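Local coordinates for protein putative alpha-N-acetylgalactosaminidase (Bacillus halodurans C-125, PDB 3CC1) that probably hydrolyses terminal alpha-linked N-acetylgalactosamine from glycoconjugates, as an alpha-galactosidase-like glycoside hydrolase with a TIM barrel and a C-terminal beta sandwich, at residues A24-E29 / I50-Q55; R116-Q121 / K134-I139; E300-M305 / D325-S330. One frame throughout, in Å; residues are numbered along the deposited sequence.

Contact 1: residues A24-E29 / I50-Q55; sequences ASVTEE and IVVDIQ
Ala24 and Gln55 bring the two backbones to 5.3 Å between their CA atoms, and by Val26 and Val52 the chains have parted to 7.4 Å, with no hydrogen bond joining 24-29 to 50-55. The backbones touch through a CA-H...O contact from Ala24 CA to Ile54 O, 3.5 Å long. Beside it the methyl of Ala24 points at Gln55 and lies against the two ends of that side chain: Ala24 CB is 3.6 Å from Gln55 CB and 3.2 Å from Gln55 NE2, close for a methyl and an amide nitrogen. Gln55 makes this possible by setting CG anti to its carbonyl carbon (chi1 -69°) and then running extended, the final torsion turning NE2, rather than OE1, toward the methyl. Farther along, Val26 and Val52 meet obliquely through one branch each, Val26 CG1 to Val52 CG1 at 3.9 Å; both also rest on Val31 of helix 28-41. The turn that follows strand 49-52 is held by Asp53, whose OD1 accepts from Ile54 N at 2.8 Å on its anti side, while OD2 takes a bond from Asn17 ND2. Arg86 ties the two segments from outside, its side chain donating to Val26 O and Gln55 O. Ile54 also packs on Leu191 of the second subunit. Strand 49-52 belongs to the parallel sheet of the TIM barrel, and 53-55 is the loop at its C-terminal end, the end where barrel enzymes such as the alpha-galactosidases keep their active site.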
loop_
_atom_site.group_PDB
_atom_site.type_symbol
_atom_site.label_atom_id
_atom_site.label_comp_id
_atom_site.label_asym_id
_atom_site.label_seq_id
_atom_site.Cartn_x
_atom_site.Cartn_y
_atom_site.Cartn_z
ATOM N N ALA A 24 14.073 20.618 -24.070
ATOM C CA ALA A 24 15.316 21.339 -23.765
ATOM C C ALA A 24 15.684 22.355 -24.873
ATOM O O ALA A 24 16.690 23.044 -24.777
ATOM C CB ALA A 24 16.490 20.327 -23.540
ATOM N N SER A 25 14.844 22.480 -25.896
ATOM C CA SER A 25 15.273 23.085 -27.170
ATOM C C SER A 25 14.526 24.362 -27.592
ATOM O O SER A 25 14.611 24.773 -28.766
ATOM C CB SER A 25 15.119 22.040 -28.298
ATOM O OG SER A 25 13.758 21.958 -28.700
ATOM N N VAL A 26 13.837 25.029 -26.668
ATOM C CA VAL A 26 13.041 26.217 -27.049
ATOM C C VAL A 26 13.916 27.298 -27.703
ATOM O O VAL A 26 15.113 27.520 -27.345
ATOM C CB VAL A 26 12.231 26.828 -25.842
ATOM C CG1 VAL A 26 13.149 27.589 -24.876
ATOM C CG2 VAL A 26 11.109 27.712 -26.330
ATOM N N THR A 27 13.326 27.983 -28.672
ATOM C CA THR A 27 14.001 29.116 -29.309
ATOM C C THR A 27 13.453 30.425 -28.816
ATOM O O THR A 27 12.361 30.516 -28.235
ATOM C CB THR A 27 13.819 29.096 -30.826
ATOM O OG1 THR A 27 12.466 29.421 -31.117
ATOM C CG2 THR A 27 14.199 27.764 -31.440
ATOM N N GLU A 28 14.205 31.477 -29.092
ATOM C CA GLU A 28 13.844 32.830 -28.669
ATOM C C GLU A 28 12.507 33.294 -29.282
ATOM O O GLU A 28 11.697 33.937 -28.635
ATOM C CB GLU A 28 14.990 33.738 -29.097
ATOM C CG GLU A 28 14.770 35.153 -29.237
ATOM C CD GLU A 28 16.074 35.819 -29.740
ATOM O OE1 GLU A 28 17.142 35.525 -29.170
ATOM O OE2 GLU A 28 16.032 36.587 -30.737
ATOM N N GLU A 29 12.284 32.944 -30.539
ATOM C CA GLU A 29 11.022 33.253 -31.213
ATOM C C GLU A 29 9.839 32.554 -30.543
ATOM O O GLU A 29 8.763 33.156 -30.384
ATOM C CB GLU A 29 11.098 32.878 -32.691
ATOM C CG GLU A 29 9.827 33.167 -33.500
ATOM C CD GLU A 29 8.786 32.056 -33.377
ATOM O OE1 GLU A 29 9.185 30.863 -33.212
ATOM O OE2 GLU A 29 7.570 32.374 -33.484
ATOM N N ILE A 50 7.480 33.877 -17.700
ATOM C CA ILE A 50 7.871 33.217 -18.956
ATOM C C ILE A 50 9.197 32.525 -18.635
ATOM O O ILE A 50 10.212 33.192 -18.348
ATOM C CB ILE A 50 7.988 34.240 -20.115
ATOM C CG1 ILE A 50 6.589 34.847 -20.453
ATOM C CG2 ILE A 50 8.692 33.619 -21.364
ATOM C CD1 ILE A 50 5.611 33.856 -21.142
ATOM N N VAL A 51 9.173 31.194 -18.630
ATOM C CA VAL A 51 10.294 30.421 -18.049
ATOM C C VAL A 51 10.895 29.466 -19.051
ATOM O O VAL A 51 10.188 28.644 -19.642
ATOM C CB VAL A 51 9.871 29.616 -16.779
ATOM C CG1 VAL A 51 11.091 28.891 -16.122
ATOM C CG2 VAL A 51 9.150 30.532 -15.752
ATOM N N VAL A 52 12.215 29.590 -19.209
ATOM C CA VAL A 52 12.978 28.755 -20.106
ATOM C C VAL A 52 13.540 27.618 -19.269
ATOM O O VAL A 52 14.234 27.816 -18.282
ATOM C CB VAL A 52 14.109 29.547 -20.842
ATOM C CG1 VAL A 52 15.054 28.584 -21.585
ATOM C CG2 VAL A 52 13.538 30.597 -21.801
ATOM N N ASP A 53 13.178 26.407 -19.631
ATOM C CA ASP A 53 13.656 25.256 -18.886
ATOM C C ASP A 53 15.140 24.916 -19.225
ATOM O O ASP A 53 15.851 25.654 -19.942
ATOM C CB ASP A 53 12.680 24.056 -19.019
ATOM C CG ASP A 53 12.555 23.249 -17.700
ATOM O OD1 ASP A 53 13.498 22.545 -17.326
ATOM O OD2 ASP A 53 11.555 23.391 -16.992
ATOM N N ILE A 54 15.590 23.799 -18.676
ATOM C CA ILE A 54 16.979 23.446 -18.668
ATOM C C ILE A 54 17.570 23.262 -20.078
ATOM O O ILE A 54 16.852 23.049 -21.062
ATOM C CB ILE A 54 17.256 22.167 -17.845
ATOM C CG1 ILE A 54 16.508 20.949 -18.415
ATOM C CG2 ILE A 54 16.962 22.376 -16.376
ATOM C CD1 ILE A 54 17.082 19.583 -17.984
ATOM N N GLN A 55 18.878 23.376 -20.120
ATOM C CA GLN A 55 19.696 23.061 -21.298
ATOM C C GLN A 55 19.597 24.143 -22.365
ATOM O O GLN A 55 19.821 23.908 -23.544
ATOM C CB GLN A 55 19.399 21.633 -21.815
ATOM C CG GLN A 55 19.911 20.590 -20.809
ATOM C CD GLN A 55 19.592 19.145 -21.167
ATOM O OE1 GLN A 55 20.495 18.318 -21.200
ATOM N NE2 GLN A 55 18.316 18.823 -21.340
#

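Contact 2: residues R116-Q121 / K134-I139; sequences RGIPRQ and KTAREI
Ile118 reaches Ala136 and Ile139 with a single methyl, CD1, and this apolar touch is all that joins 116-121 to 134-139. Ile118 CD1 lies 3.7 Å from Ala136 CB and 3.9 Å from Ile139 CD1, methyl to methyl in both cases, the two isoleucine side chains crossing at about a right angle. With CG1 of Ile118 opposite the backbone N (chi1 -175°) and chi2 also extended, the side chain stretches straight out from strand 118-119, spanning a gap of 7.6 Å between Ile118 CA and Ala136 CA. Both partners sit on the short helix 136-139, a single turn in which Ile139 N bonds to Ala136 O at 3.2 Å. At its start, Thr135 N donates to Glu138 OE1 at 2.9 Å, meeting the anti lone pair of that oxygen, and Glu138 N returns a bond to Thr135 O. Asn126 OD1 steadies the same turn by accepting from Thr135 OG1 and Arg137 N. Tyr165 of helix 162-175 touches both Ile118 and Ile139, while Val123 and Ala122 of helix 120-125 rest on Ile118 and Ala136 respectively. Strands 118-119 and 140-141 flank strand 152-155 in a small antiparallel sheet, and the contact joins one edge strand to the helix leading into the other.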
loop_
_atom_site.group_PDB
_atom_site.type_symbol
_atom_site.label_atom_id
_atom_site.label_comp_id
_atom_site.label_asym_id
_atom_site.label_seq_id
_atom_site.Cartn_x
_atom_site.Cartn_y
_atom_site.Cartn_z
ATOM N N ARG A 116 21.854 22.178 -10.614
ATOM C CA ARG A 116 22.758 22.274 -9.495
ATOM C C ARG A 116 24.180 21.997 -9.942
ATOM O O ARG A 116 24.425 21.059 -10.704
ATOM C CB ARG A 116 22.385 21.215 -8.470
ATOM C CG ARG A 116 23.300 21.136 -7.265
ATOM C CD ARG A 116 22.991 19.897 -6.409
ATOM N NE ARG A 116 23.235 18.643 -7.108
ATOM C CZ ARG A 116 24.359 17.928 -7.010
ATOM N NH1 ARG A 116 25.359 18.350 -6.272
ATOM N NH2 ARG A 116 24.498 16.806 -7.676
ATOM N N GLY A 117 25.106 22.778 -9.388
ATOM C CA GLY A 117 26.545 22.516 -9.519
ATOM C C GLY A 117 27.298 23.424 -10.470
ATOM O O GLY A 117 26.946 24.592 -10.708
ATOM N N ILE A 118 28.353 22.855 -11.021
ATOM C CA ILE A 118 29.268 23.566 -11.872
ATOM C C ILE A 118 29.537 22.668 -13.091
ATOM O O ILE A 118 29.612 21.470 -12.960
ATOM C CB ILE A 118 30.603 23.846 -11.109
ATOM C CG1 ILE A 118 31.547 24.708 -11.947
ATOM C CG2 ILE A 118 31.295 22.529 -10.676
ATOM C CD1 ILE A 118 32.750 25.268 -11.162
ATOM N N PRO A 119 29.661 23.244 -14.285
ATOM C CA PRO A 119 29.706 22.339 -15.414
ATOM C C PRO A 119 30.930 21.450 -15.405
ATOM O O PRO A 119 31.994 21.863 -15.023
ATOM C CB PRO A 119 29.763 23.301 -16.614
ATOM C CG PRO A 119 29.064 24.532 -16.126
ATOM C CD PRO A 119 29.521 24.664 -14.710
ATOM N N ARG A 120 30.769 20.225 -15.861
ATOM C CA ARG A 120 31.908 19.352 -15.946
ATOM C C ARG A 120 32.965 19.955 -16.881
ATOM O O ARG A 120 34.150 19.727 -16.746
ATOM C CB ARG A 120 31.450 17.991 -16.484
ATOM C CG ARG A 120 30.503 17.259 -15.549
ATOM C CD ARG A 120 30.451 15.800 -15.972
ATOM N NE ARG A 120 29.408 15.108 -15.253
ATOM C CZ ARG A 120 29.167 13.810 -15.386
ATOM N NH1 ARG A 120 29.941 13.075 -16.158
ATOM N NH2 ARG A 120 28.159 13.255 -14.761
ATOM N N GLN A 121 32.473 20.681 -17.870
ATOM C CA GLN A 121 33.286 21.364 -18.864
ATOM C C GLN A 121 34.199 22.430 -18.216
ATOM O O GLN A 121 35.347 22.610 -18.640
ATOM C CB GLN A 121 32.373 21.991 -19.893
ATOM C CG GLN A 121 33.114 22.615 -21.062
ATOM C CD GLN A 121 32.126 23.072 -22.155
ATOM O OE1 GLN A 121 31.365 22.278 -22.674
ATOM N NE2 GLN A 121 32.159 24.346 -22.490
ATOM N N LYS A 134 40.349 30.777 -6.718
ATOM C CA LYS A 134 40.331 29.342 -6.966
ATOM C C LYS A 134 39.823 29.036 -8.358
ATOM O O LYS A 134 39.324 29.895 -9.042
ATOM C CB LYS A 134 39.446 28.651 -5.906
ATOM C CG LYS A 134 39.881 28.971 -4.462
ATOM C CD LYS A 134 41.205 28.327 -4.130
ATOM C CE LYS A 134 41.630 28.645 -2.713
ATOM N NZ LYS A 134 42.979 28.088 -2.455
ATOM N N THR A 135 39.947 27.778 -8.742
ATOM C CA THR A 135 39.449 27.289 -10.008
ATOM C C THR A 135 38.404 26.199 -9.831
ATOM O O THR A 135 38.214 25.667 -8.746
ATOM C CB THR A 135 40.552 26.641 -10.814
ATOM O OG1 THR A 135 41.032 25.477 -10.106
ATOM C CG2 THR A 135 41.698 27.609 -11.063
ATOM N N ALA A 136 37.775 25.838 -10.946
ATOM C CA ALA A 136 36.704 24.869 -10.940
ATOM C C ALA A 136 37.139 23.565 -10.311
ATOM O O ALA A 136 36.389 22.952 -9.557
ATOM C CB ALA A 136 36.151 24.619 -12.371
ATOM N N ARG A 137 38.346 23.128 -10.613
ATOM C CA ARG A 137 38.824 21.858 -10.079
ATOM C C ARG A 137 38.982 21.902 -8.582
ATOM O O ARG A 137 38.925 20.867 -7.920
ATOM C CB ARG A 137 40.142 21.443 -10.709
ATOM C CG ARG A 137 39.988 21.122 -12.169
ATOM C CD ARG A 137 41.299 20.673 -12.795
ATOM N NE ARG A 137 41.062 20.372 -14.199
ATOM C CZ ARG A 137 41.951 19.809 -14.995
ATOM N NH1 ARG A 137 43.143 19.483 -14.516
ATOM N NH2 ARG A 137 41.647 19.554 -16.257
ATOM N N GLU A 138 39.181 23.093 -8.046
ATOM C CA GLU A 138 39.437 23.239 -6.617
ATOM C C GLU A 138 38.168 23.317 -5.789
ATOM O O GLU A 138 38.228 23.253 -4.570
ATOM C CB GLU A 138 40.297 24.468 -6.359
ATOM C CG GLU A 138 41.663 24.314 -6.962
ATOM C CD GLU A 138 42.545 25.564 -6.829
ATOM O OE1 GLU A 138 42.126 26.680 -7.176
ATOM O OE2 GLU A 138 43.687 25.404 -6.377
ATOM N N ILE A 139 37.033 23.465 -6.464
ATOM C CA ILE A 139 35.758 23.604 -5.785
ATOM C C ILE A 139 34.764 22.505 -6.151
ATOM O O ILE A 139 33.779 22.357 -5.459
ATOM C CB ILE A 139 35.114 25.019 -5.956
ATOM C CG1 ILE A 139 34.642 25.273 -7.401
ATOM C CG2 ILE A 139 36.078 26.109 -5.473
ATOM C CD1 ILE A 139 33.503 26.417 -7.540
#

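Contact 3: residues E300-M305 / D325-S330; sequences EQLTMM and DEWTLS
Trp327 turns the edge of its indole toward Gln301 and Leu302, and Ser330 OG lies over one face, 4.3 Å above the plane and offset toward the rim. Trp327 NE1 donates to Gln301 OE1 over 2.9 Å in a nearly straight bond, 165° at the hydrogen. The acceptor sits exactly in the indole plane, but the donor stands well above the carbonyl plane of the glutamine, and the amide and ring planes stand almost perpendicular, 82° apart. At the six-membered end of the same ring, Leu302 CD1 meets Trp327 CH2 at 4.0 Å. The indole gets there because Trp327 carries CG anti to the backbone N (chi1 164°), sending the ring across to helix 298-310. Gln301 OE1 accepts a second hydrogen bond, from a water that also donates to Thr328 OG1, the water oxygen 2.9 Å from that hydroxyl, while its NE2 is fixed by Phe296 O; the oxygen is thus gripped by two donors and the amide held against flipping. Thr328 OG1 in turn donates to Asp325 OD1, an atom that also caps the start of helix 326-332 by accepting from Thr328 N at 2.8 Å. Ser330 OG is tied by its bond to Trp327 O and by a bound glycerol. With the indole of Trp327 cut back to an alanine, Gln301 OE1 would probably keep the water alone of these two donors, and a gap would open beside Leu302. Around this, Leu331 of helix 326-332 packs on both Gln301 and Leu302, Trp401 touches Leu302, and Trp293 of strand 292-293 lies against Asp325 and Thr328. The indole thus bridges helix 298-310 and the first turn of helix 326-332, with helix 247-262 packed against other residues of 300-305.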
loop_
_atom_site.group_PDB
_atom_site.type_symbol
_atom_site.label_atom_id
_atom_site.label_comp_id
_atom_site.label_asym_id
_atom_site.label_seq_id
_atom_site.Cartn_x
_atom_site.Cartn_y
_atom_site.Cartn_z
ATOM N N GLU A 300 -10.628 15.250 -16.839
ATOM C CA GLU A 300 -9.314 15.124 -16.222
ATOM C C GLU A 300 -8.584 16.428 -16.090
ATOM O O GLU A 300 -7.894 16.645 -15.113
ATOM C CB GLU A 300 -8.456 14.106 -17.004
ATOM C CG GLU A 300 -8.956 12.687 -16.790
ATOM C CD GLU A 300 -8.334 11.681 -17.780
ATOM O OE1 GLU A 300 -7.760 12.109 -18.793
ATOM O OE2 GLU A 300 -8.467 10.453 -17.538
ATOM N N GLN A 301 -8.679 17.274 -17.113
ATOM C CA GLN A 301 -8.054 18.589 -17.106
ATOM C C GLN A 301 -8.613 19.444 -15.932
ATOM O O GLN A 301 -7.856 20.062 -15.175
ATOM C CB GLN A 301 -8.279 19.304 -18.453
ATOM C CG GLN A 301 -7.574 18.634 -19.682
ATOM C CD GLN A 301 -7.923 19.295 -20.988
ATOM O OE1 GLN A 301 -7.948 20.534 -21.076
ATOM N NE2 GLN A 301 -8.205 18.481 -22.027
ATOM N N LEU A 302 -9.933 19.449 -15.770
ATOM C CA LEU A 302 -10.569 20.171 -14.645
ATOM C C LEU A 302 -10.201 19.564 -13.298
ATOM O O LEU A 302 -9.978 20.269 -12.352
ATOM C CB LEU A 302 -12.084 20.179 -14.776
ATOM C CG LEU A 302 -12.625 20.974 -15.959
ATOM C CD1 LEU A 302 -14.102 20.694 -16.125
ATOM C CD2 LEU A 302 -12.410 22.453 -15.805
ATOM N N THR A 303 -10.096 18.240 -13.263
ATOM C CA THR A 303 -9.667 17.525 -12.066
ATOM C C THR A 303 -8.269 17.960 -11.621
ATOM O O THR A 303 -8.047 18.269 -10.443
ATOM C CB THR A 303 -9.793 15.977 -12.235
ATOM O OG1 THR A 303 -11.194 15.628 -12.173
ATOM C CG2 THR A 303 -9.010 15.230 -11.162
HETATM N N MSE A 304 -7.362 18.056 -12.579
HETATM C CA MSE A 304 -6.034 18.531 -12.314
HETATM C C MSE A 304 -6.053 19.979 -11.831
HETATM O O MSE A 304 -5.435 20.303 -10.841
HETATM C CB MSE A 304 -5.140 18.403 -13.568
HETATM C CG MSE A 304 -3.756 19.032 -13.346
HETATM SE SE MSE A 304 -2.908 19.304 -15.050
HETATM C CE MSE A 304 -4.096 20.681 -15.683
HETATM N N MSE A 305 -6.772 20.842 -12.540
HETATM C CA MSE A 305 -6.837 22.240 -12.160
HETATM C C MSE A 305 -7.392 22.399 -10.744
HETATM O O MSE A 305 -6.921 23.236 -9.965
HETATM C CB MSE A 305 -7.685 23.053 -13.141
HETATM C CG MSE A 305 -7.094 23.206 -14.530
HETATM SE SE MSE A 305 -5.416 24.200 -14.529
HETATM C CE MSE A 305 -6.069 25.944 -13.976
ATOM N N ASP A 325 -7.149 26.503 -27.974
ATOM C CA ASP A 325 -8.538 26.656 -28.427
ATOM C C ASP A 325 -9.318 27.382 -27.365
ATOM O O ASP A 325 -8.775 27.748 -26.328
ATOM C CB ASP A 325 -9.209 25.318 -28.745
ATOM C CG ASP A 325 -9.104 24.293 -27.607
ATOM O OD1 ASP A 325 -8.576 24.598 -26.504
ATOM O OD2 ASP A 325 -9.581 23.168 -27.827
ATOM N N GLU A 326 -10.604 27.575 -27.611
ATOM C CA GLU A 326 -11.433 28.335 -26.690
ATOM C C GLU A 326 -11.520 27.584 -25.359
ATOM O O GLU A 326 -11.402 28.179 -24.272
ATOM C CB GLU A 326 -12.818 28.614 -27.315
ATOM C CG GLU A 326 -13.836 29.192 -26.363
ATOM N N TRP A 327 -11.680 26.271 -25.433
ATOM C CA TRP A 327 -11.718 25.468 -24.208
ATOM C C TRP A 327 -10.473 25.703 -23.346
ATOM O O TRP A 327 -10.564 25.966 -22.147
ATOM C CB TRP A 327 -11.863 23.958 -24.509
ATOM C CG TRP A 327 -11.530 23.096 -23.325
ATOM C CD1 TRP A 327 -10.320 22.524 -23.051
ATOM C CD2 TRP A 327 -12.388 22.741 -22.242
ATOM N NE1 TRP A 327 -10.379 21.843 -21.883
ATOM C CE2 TRP A 327 -11.629 21.954 -21.355
ATOM C CE3 TRP A 327 -13.723 23.016 -21.928
ATOM C CZ2 TRP A 327 -12.155 21.428 -20.182
ATOM C CZ3 TRP A 327 -14.245 22.502 -20.762
ATOM C CH2 TRP A 327 -13.462 21.709 -19.901
ATOM N N THR A 328 -9.301 25.596 -23.946
ATOM C CA THR A 328 -8.049 25.681 -23.149
ATOM C C THR A 328 -7.871 27.074 -22.526
ATOM O O THR A 328 -7.505 27.213 -21.355
ATOM C CB THR A 328 -6.811 25.232 -23.962
ATOM O OG1 THR A 328 -7.050 23.922 -24.482
ATOM C CG2 THR A 328 -5.513 25.207 -23.085
ATOM N N LEU A 329 -8.198 28.102 -23.288
ATOM C CA LEU A 329 -8.086 29.469 -22.812
ATOM C C LEU A 329 -9.055 29.703 -21.644
ATOM O O LEU A 329 -8.748 30.428 -20.682
ATOM C CB LEU A 329 -8.350 30.479 -23.970
ATOM C CG LEU A 329 -8.295 31.949 -23.531
ATOM C CD1 LEU A 329 -6.931 32.272 -22.918
ATOM C CD2 LEU A 329 -8.611 32.907 -24.652
ATOM N N SER A 330 -10.218 29.076 -21.717
ATOM C CA SER A 330 -11.235 29.239 -20.661
ATOM C C SER A 330 -10.767 28.602 -19.348
ATOM O O SER A 330 -11.087 29.108 -18.295
ATOM C CB SER A 330 -12.588 28.662 -21.099
ATOM O OG SER A 330 -12.585 27.236 -20.968
HETATM O O HOH W 1 -6.166 21.644 -23.014
#

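Contacts 1 and 2 are buried and contact 3 only partly so, yet contact 3 alone has a direct hydrogen bond between its segments, backed by a water. Contact 1 joins a barrel strand and its following loop to the approach of a helix; contact 2 joins an edge strand of a small antiparallel sheet to a short helix; contact 3 joins two helices. No helix or strand is shared among them. Contact 2 is purely apolar, whereas contact 1 mixes aliphatic packing with an amide nitrogen close against a methyl. Contacts 2 and 3 lie on opposite sides of the chain's centre, about 44 Å apart between centres, with contact 1 about 24 Å from each.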